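Local structure of metallo-beta-lactamase (Simiduia agarivorans, 6MFI) at residues A86-V89 with R90-A94; Q232-R235 with L236-T240; D39-A42 with W43-G47. The protein probably hydrolyses beta-lactam antibiotics with a pair of bound zinc ions, as a class B3 metallo-beta-lactamase. One frame throughout, in Å; residues are numbered along the deposited sequence.

Interaction 1 of 3, residues A86-V89 with R90-A94; sequences AVIV and RDNIA
Arg90 folds back along its own helix onto Val87, one turn earlier. Its CB sits 3.4 Å from Ala86 O and CG is still near that oxygen, the acceptor that also takes the Arg90 N-H in a 2.9 Å backbone bond. A bend at chi3 (-61°) then turns the chain back toward Val87, whose CA lies over one face of the guanidinium. At the tip, Arg90 NH2 comes to 3.5 Å from Val87 CG2. Leu122 and Leu125 of helix 119-126 also touch this side chain. On another face of helix 85-95, which links strands 74-78 and 103-107 in a beta-alpha-beta crossover, Val89 CG1 meets Ile93 CD1 at 4.1 Å. Both of these residues rest on Leu77 of strand 74-78. Ile88 and Asn92 run side by side in the same direction, Ile88 CG2 reaching 3.7 Å from Asn92 ND2; that nitrogen is spent on Gly47 O and Val59 O. The helix therefore divides its chemistry: Val89 and Ile93 pack on the sheet by apolar contact, Asn92 supplies hydrogen bonds to two carbonyls, and Val87 meets the Arg90 guanidinium through carbon atoms, giving it apolar contact and no acceptor.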
loop_
_atom_site.group_PDB
_atom_site.type_symbol
_atom_site.label_atom_id
_atom_site.label_comp_id
_atom_site.label_asym_id
_atom_site.label_seq_id
_atom_site.Cartn_x
_atom_site.Cartn_y
_atom_site.Cartn_z
ATOM N N ALA A 86 -4.466 -9.404 -8.941
ATOM C CA ALA A 86 -3.789 -10.453 -8.187
ATOM C C ALA A 86 -3.191 -11.505 -9.110
ATOM O O ALA A 86 -2.204 -12.158 -8.753
ATOM C CB ALA A 86 -4.759 -11.101 -7.199
ATOM N N VAL A 87 -3.775 -11.687 -10.297
ATOM C CA VAL A 87 -3.192 -12.594 -11.280
ATOM C C VAL A 87 -1.841 -12.068 -11.749
ATOM O O VAL A 87 -0.889 -12.836 -11.936
ATOM C CB VAL A 87 -4.164 -12.802 -12.455
ATOM C CG1 VAL A 87 -3.589 -13.790 -13.458
ATOM C CG2 VAL A 87 -5.518 -13.274 -11.945
ATOM N N ILE A 88 -1.734 -10.752 -11.938
ATOM C CA ILE A 88 -0.464 -10.156 -12.340
ATOM C C ILE A 88 0.544 -10.231 -11.200
ATOM O O ILE A 88 1.738 -10.471 -11.423
ATOM C CB ILE A 88 -0.688 -8.708 -12.814
ATOM C CG1 ILE A 88 -1.573 -8.693 -14.062
ATOM C CG2 ILE A 88 0.639 -8.018 -13.092
ATOM C CD1 ILE A 88 -2.494 -7.498 -14.148
ATOM N N VAL A 89 0.085 -10.032 -9.962
ATOM C CA VAL A 89 0.976 -10.136 -8.810
ATOM C C VAL A 89 1.506 -11.557 -8.676
ATOM O O VAL A 89 2.701 -11.771 -8.437
ATOM C CB VAL A 89 0.249 -9.677 -7.531
ATOM C CG1 VAL A 89 1.075 -10.011 -6.296
ATOM C CG2 VAL A 89 -0.046 -8.187 -7.597
ATOM N N ARG A 90 0.626 -12.548 -8.835
ATOM C CA ARG A 90 1.058 -13.942 -8.815
ATOM C C ARG A 90 2.080 -14.214 -9.910
ATOM O O ARG A 90 3.085 -14.898 -9.679
ATOM C CB ARG A 90 -0.150 -14.863 -8.979
ATOM C CG ARG A 90 -0.523 -15.648 -7.739
ATOM C CD ARG A 90 -1.447 -16.802 -8.086
ATOM N NE ARG A 90 -2.698 -16.350 -8.691
ATOM C CZ ARG A 90 -3.013 -16.520 -9.972
ATOM N NH1 ARG A 90 -2.169 -17.135 -10.788
ATOM N NH2 ARG A 90 -4.172 -16.076 -10.439
ATOM N N ASP A 91 1.839 -13.689 -11.113
ATOM C CA ASP A 91 2.798 -13.865 -12.194
ATOM C C ASP A 91 4.117 -13.172 -11.880
ATOM O O ASP A 91 5.187 -13.736 -12.117
ATOM C CB ASP A 91 2.212 -13.335 -13.501
ATOM C CG ASP A 91 3.018 -13.749 -14.714
ATOM O OD1 ASP A 91 3.503 -14.896 -14.763
ATOM O OD2 ASP A 91 3.173 -12.906 -15.623
ATOM N N ASN A 92 4.065 -11.960 -11.322
ATOM C CA ASN A 92 5.291 -11.198 -11.092
ATOM C C ASN A 92 6.167 -11.852 -10.028
ATOM O O ASN A 92 7.399 -11.805 -10.118
ATOM C CB ASN A 92 4.951 -9.760 -10.698
ATOM C CG ASN A 92 4.597 -8.901 -11.891
ATOM O OD1 ASN A 92 4.819 -9.292 -13.038
ATOM N ND2 ASN A 92 4.031 -7.728 -11.630
ATOM N N ILE A 93 5.551 -12.457 -9.011
ATOM C CA ILE A 93 6.322 -13.166 -7.994
ATOM C C ILE A 93 7.054 -14.349 -8.615
ATOM O O ILE A 93 8.215 -14.626 -8.285
ATOM C CB ILE A 93 5.404 -13.606 -6.837
ATOM C CG1 ILE A 93 4.848 -12.384 -6.104
ATOM C CG2 ILE A 93 6.149 -14.514 -5.867
ATOM C CD1 ILE A 93 3.851 -12.723 -5.017
ATOM N N ALA A 94 6.392 -15.060 -9.532
ATOM C CA ALA A 94 7.035 -16.181 -10.205
ATOM C C ALA A 94 8.121 -15.714 -11.168
ATOM O O ALA A 94 9.121 -16.416 -11.356
ATOM C CB ALA A 94 5.991 -17.018 -10.945
#

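Interaction 2 of 3, residues Q232-R235 with L236-T240; sequences QAYR and LGLAT
Arg235 O accepts the N-H of Ala239 at 2.9 Å in a bond that is nearly straight, 171° at the hydrogen. This is the middle of helix 228-242, the crossover helix of a beta-alpha-beta unit between strands 206-210 and 248-250 in the alpha-beta/beta-alpha sandwich of the metallo-beta-lactamase superfamily. Regular i to i+4 bonds carry the backbone from one segment to the other. Among them Leu236 N to Gln232 O is just as short but clearly bent, at 142°.

The side-chain contact is between Tyr234 and Leu238, one turn apart and facing the protein interior. The tyrosine ring stands out from the helix, nearly square to its direction. Leu238 does the leaning: with CG anti to its own carbonyl carbon (chi1 -87°), it reaches back toward the earlier turn, and its isobutyl group crosses the CD2-CE2 side of the ring at a slant. On the way, Leu238 CG passes 3.5 Å from Tyr234 O. Pro216 touches the Tyr234 side chain, which lies about 5 Å from that of His188, a zinc ligand, and about 10 Å from a bound zinc; it is near the site without being a ligand. Leu238 also packs against Ile282 and Ser283 of helix 274-291, and Arg235 lies on Leu286 and Leu290 of the same helix. At the meeting point of the pair, Leu238 CD1 is 3.8 Å from Tyr234 CE2 and 3.9 Å from Tyr234 CD2.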
loop_
_atom_site.group_PDB
_atom_site.type_symbol
_atom_site.label_atom_id
_atom_site.label_comp_id
_atom_site.label_asym_id
_atom_site.label_seq_id
_atom_site.Cartn_x
_atom_site.Cartn_y
_atom_site.Cartn_z
ATOM N N GLN A 232 -9.565 14.451 13.091
ATOM C CA GLN A 232 -8.496 14.555 14.079
ATOM C C GLN A 232 -7.580 13.339 14.022
ATOM O O GLN A 232 -6.358 13.468 14.167
ATOM C CB GLN A 232 -9.089 14.725 15.477
ATOM C CG GLN A 232 -9.912 15.992 15.645
ATOM C CD GLN A 232 -10.550 16.099 17.015
ATOM O OE1 GLN A 232 -11.228 17.079 17.322
ATOM N NE2 GLN A 232 -10.337 15.086 17.847
ATOM N N ALA A 233 -8.151 12.151 13.813
ATOM C CA ALA A 233 -7.331 10.966 13.598
ATOM C C ALA A 233 -6.638 11.026 12.244
ATOM O O ALA A 233 -5.520 10.518 12.094
ATOM C CB ALA A 233 -8.188 9.706 13.711
ATOM N N TYR A 234 -7.292 11.637 11.253
ATOM C CA TYR A 234 -6.641 11.941 9.983
ATOM C C TYR A 234 -5.403 12.803 10.205
ATOM O O TYR A 234 -4.335 12.534 9.642
ATOM C CB TYR A 234 -7.640 12.649 9.062
ATOM C CG TYR A 234 -7.368 12.556 7.575
ATOM C CD1 TYR A 234 -8.363 12.866 6.657
ATOM C CD2 TYR A 234 -6.126 12.169 7.089
ATOM C CE1 TYR A 234 -8.133 12.792 5.298
ATOM C CE2 TYR A 234 -5.886 12.092 5.728
ATOM C CZ TYR A 234 -6.894 12.404 4.839
ATOM O OH TYR A 234 -6.665 12.329 3.485
ATOM N N ARG A 235 -5.530 13.845 11.033
ATOM C CA ARG A 235 -4.389 14.703 11.336
ATOM C C ARG A 235 -3.321 13.949 12.117
ATOM O O ARG A 235 -2.122 14.155 11.896
ATOM C CB ARG A 235 -4.843 15.930 12.128
ATOM C CG ARG A 235 -5.883 16.798 11.440
ATOM C CD ARG A 235 -5.285 17.635 10.323
ATOM N NE ARG A 235 -5.896 18.960 10.262
ATOM C CZ ARG A 235 -7.088 19.211 9.732
ATOM N NH1 ARG A 235 -7.808 18.227 9.210
ATOM N NH2 ARG A 235 -7.562 20.449 9.724
ATOM N N LEU A 236 -3.739 13.075 13.036
ATOM C CA LEU A 236 -2.784 12.388 13.902
ATOM C C LEU A 236 -1.883 11.452 13.107
ATOM O O LEU A 236 -0.682 11.352 13.385
ATOM C CB LEU A 236 -3.530 11.624 14.994
ATOM C CG LEU A 236 -2.829 11.499 16.347
ATOM C CD1 LEU A 236 -2.541 12.874 16.925
ATOM C CD2 LEU A 236 -3.668 10.674 17.310
ATOM N N GLY A 237 -2.443 10.756 12.115
ATOM C CA GLY A 237 -1.628 9.875 11.295
ATOM C C GLY A 237 -0.751 10.634 10.318
ATOM O O GLY A 237 0.373 10.218 10.027
ATOM N N LEU A 238 -1.254 11.754 9.795
ATOM C CA LEU A 238 -0.461 12.575 8.885
ATOM C C LEU A 238 0.750 13.166 9.595
ATOM O O LEU A 238 1.869 13.135 9.070
ATOM C CB LEU A 238 -1.331 13.680 8.286
ATOM C CG LEU A 238 -2.105 13.303 7.025
ATOM C CD1 LEU A 238 -3.022 14.436 6.594
ATOM C CD2 LEU A 238 -1.134 12.950 5.918
ATOM N N ALA A 239 0.543 13.712 10.796
ATOM C CA ALA A 239 1.665 14.232 11.571
ATOM C C ALA A 239 2.619 13.120 11.982
ATOM O O ALA A 239 3.814 13.368 12.182
ATOM C CB ALA A 239 1.153 14.981 12.802
ATOM N N THR A 240 2.115 11.892 12.111
ATOM C CA THR A 240 2.979 10.762 12.432
ATOM C C THR A 240 3.788 10.318 11.218
ATOM O O THR A 240 4.980 10.021 11.341
ATOM C CB THR A 240 2.148 9.597 12.972
ATOM O OG1 THR A 240 1.309 10.060 14.038
ATOM C CG2 THR A 240 3.053 8.490 13.490
#

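Interaction 3 of 3, residues D39-A42 with W43-G47; sequences DWDA and WDKPG
With chi1 at 179° and the next two torsions also trans, Lys45 runs out extended and brings its CD up against the carboxylate of Asp41; the bend at chi4 turns only NZ. That CD is 3.3 Å from Asp41 OD1 and 3.4 Å from Asp41 OD2, while Lys45 NZ stays 5.2 Å from Asp41 OD1. The lysine therefore offers its methylenes to the acid, and the opposite charges can at most attract across that gap. Each carboxylate oxygen has a backbone donor: OD2 accepts Ala38 N, and OD1 receives Ala42 N at 3.0 Å, on its anti side and 21° out of plane. Between these side chains the backbone makes a type I beta turn from Ala42 to Lys45, in the loop joining helix 30-36 to strand 50-53. The turn is closed by a weak 3.4 Å bond from Lys45 N to Ala42 O, and Ala42 CB touches Lys45 CB at 4.0 Å. Trp43, at the second position of the turn, reaches the dinuclear zinc site: its ring meets that of the ligand His253 with the planes at about 50°. Next along the turn, Asp44 OD1 is hydrogen-bonded to Thr82 OG1.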
loop_
_atom_site.group_PDB
_atom_site.type_symbol
_atom_site.label_atom_id
_atom_site.label_comp_id
_atom_site.label_asym_id
_atom_site.label_seq_id
_atom_site.Cartn_x
_atom_site.Cartn_y
_atom_site.Cartn_z
ATOM N N ASP A 39 2.315 6.829 -16.269
ATOM C CA ASP A 39 1.832 7.504 -15.073
ATOM C C ASP A 39 0.318 7.366 -14.968
ATOM O O ASP A 39 -0.402 7.586 -15.946
ATOM C CB ASP A 39 2.230 8.979 -15.098
ATOM C CG ASP A 39 3.595 9.224 -14.485
ATOM O OD1 ASP A 39 3.901 8.605 -13.444
ATOM O OD2 ASP A 39 4.363 10.036 -15.043
ATOM N N TRP A 40 -0.157 7.002 -13.776
ATOM C CA TRP A 40 -1.583 6.808 -13.515
ATOM C C TRP A 40 -2.187 5.810 -14.500
ATOM O O TRP A 40 -3.218 6.059 -15.130
ATOM C CB TRP A 40 -2.332 8.141 -13.552
ATOM C CG TRP A 40 -1.847 9.132 -12.542
ATOM C CD1 TRP A 40 -1.230 10.323 -12.793
ATOM C CD2 TRP A 40 -1.958 9.030 -11.116
ATOM N NE1 TRP A 40 -0.939 10.964 -11.613
ATOM C CE2 TRP A 40 -1.378 10.192 -10.569
ATOM C CE3 TRP A 40 -2.486 8.068 -10.250
ATOM C CZ2 TRP A 40 -1.310 10.416 -9.196
ATOM C CZ3 TRP A 40 -2.419 8.293 -8.888
ATOM C CH2 TRP A 40 -1.835 9.458 -8.373
ATOM N N ASP A 41 -1.523 4.665 -14.632
ATOM C CA ASP A 41 -1.951 3.650 -15.579
ATOM C C ASP A 41 -3.193 2.925 -15.064
ATOM O O ASP A 41 -3.652 3.134 -13.936
ATOM C CB ASP A 41 -0.821 2.655 -15.837
ATOM C CG ASP A 41 -0.641 2.346 -17.308
ATOM O OD1 ASP A 41 -1.644 2.383 -18.051
ATOM O OD2 ASP A 41 0.504 2.066 -17.721
ATOM N N ALA A 42 -3.742 2.060 -15.915
ATOM C CA ALA A 42 -4.906 1.273 -15.533
ATOM C C ALA A 42 -4.563 0.350 -14.368
ATOM O O ALA A 42 -3.439 -0.141 -14.244
ATOM C CB ALA A 42 -5.413 0.457 -16.722
ATOM N N TRP A 43 -5.555 0.120 -13.505
ATOM C CA TRP A 43 -5.322 -0.667 -12.297
ATOM C C TRP A 43 -4.948 -2.106 -12.630
ATOM O O TRP A 43 -4.098 -2.704 -11.961
ATOM C CB TRP A 43 -6.561 -0.635 -11.402
ATOM C CG TRP A 43 -6.830 0.698 -10.777
ATOM C CD1 TRP A 43 -5.974 1.756 -10.697
ATOM C CD2 TRP A 43 -8.044 1.115 -10.142
ATOM N NE1 TRP A 43 -6.580 2.807 -10.051
ATOM C CE2 TRP A 43 -7.851 2.438 -9.701
ATOM C CE3 TRP A 43 -9.277 0.498 -9.906
ATOM C CZ2 TRP A 43 -8.844 3.156 -9.035
ATOM C CZ3 TRP A 43 -10.260 1.211 -9.245
ATOM C CH2 TRP A 43 -10.039 2.526 -8.818
ATOM N N ASP A 44 -5.571 -2.678 -13.659
ATOM C CA ASP A 44 -5.369 -4.077 -14.011
ATOM C C ASP A 44 -4.442 -4.264 -15.204
ATOM O O ASP A 44 -4.398 -5.360 -15.773
ATOM C CB ASP A 44 -6.715 -4.749 -14.287
ATOM C CG ASP A 44 -7.640 -4.720 -13.085
ATOM O OD1 ASP A 44 -7.138 -4.806 -11.944
ATOM O OD2 ASP A 44 -8.869 -4.619 -13.281
ATOM N N LYS A 45 -3.705 -3.233 -15.599
ATOM C CA LYS A 45 -2.787 -3.374 -16.722
ATOM C C LYS A 45 -1.561 -4.171 -16.289
ATOM O O LYS A 45 -0.934 -3.832 -15.279
ATOM C CB LYS A 45 -2.365 -2.008 -17.256
ATOM C CG LYS A 45 -1.391 -2.089 -18.422
ATOM C CD LYS A 45 -1.039 -0.713 -18.958
ATOM C CE LYS A 45 -0.115 -0.813 -20.161
ATOM N NZ LYS A 45 -0.728 -1.597 -21.270
ATOM N N PRO A 46 -1.194 -5.227 -17.012
ATOM C CA PRO A 46 -0.035 -6.031 -16.607
ATOM C C PRO A 46 1.255 -5.226 -16.673
ATOM O O PRO A 46 1.456 -4.407 -17.571
ATOM C CB PRO A 46 -0.030 -7.185 -17.617
ATOM C CG PRO A 46 -1.420 -7.221 -18.173
ATOM C CD PRO A 46 -1.883 -5.798 -18.181
ATOM N N GLY A 47 2.131 -5.470 -15.702
ATOM C CA GLY A 47 3.409 -4.805 -15.636
ATOM C C GLY A 47 4.496 -5.725 -15.122
ATOM O O GLY A 47 4.228 -6.734 -14.463
#

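From the N terminus, interaction 3 comes first, turning the chain between helix 30-36 and strand 50-53 beside the zinc site. Interaction 1 follows on helix 85-95 and interaction 2 on helix 228-242. The three run in series, none nested or crossed; only interaction 3 closes a turn in a loop, the others being successive turns of a helix. Interactions 1 and 3 touch: Ile88 CD1 comes to 3.3 Å from Asp44 O and packs on Pro46 as well. The loop is thereby tied to the seven-stranded sheet's crossover helix. Interaction 2 belongs to the five-stranded sheet's side, its centre 34 Å from that of interaction 1.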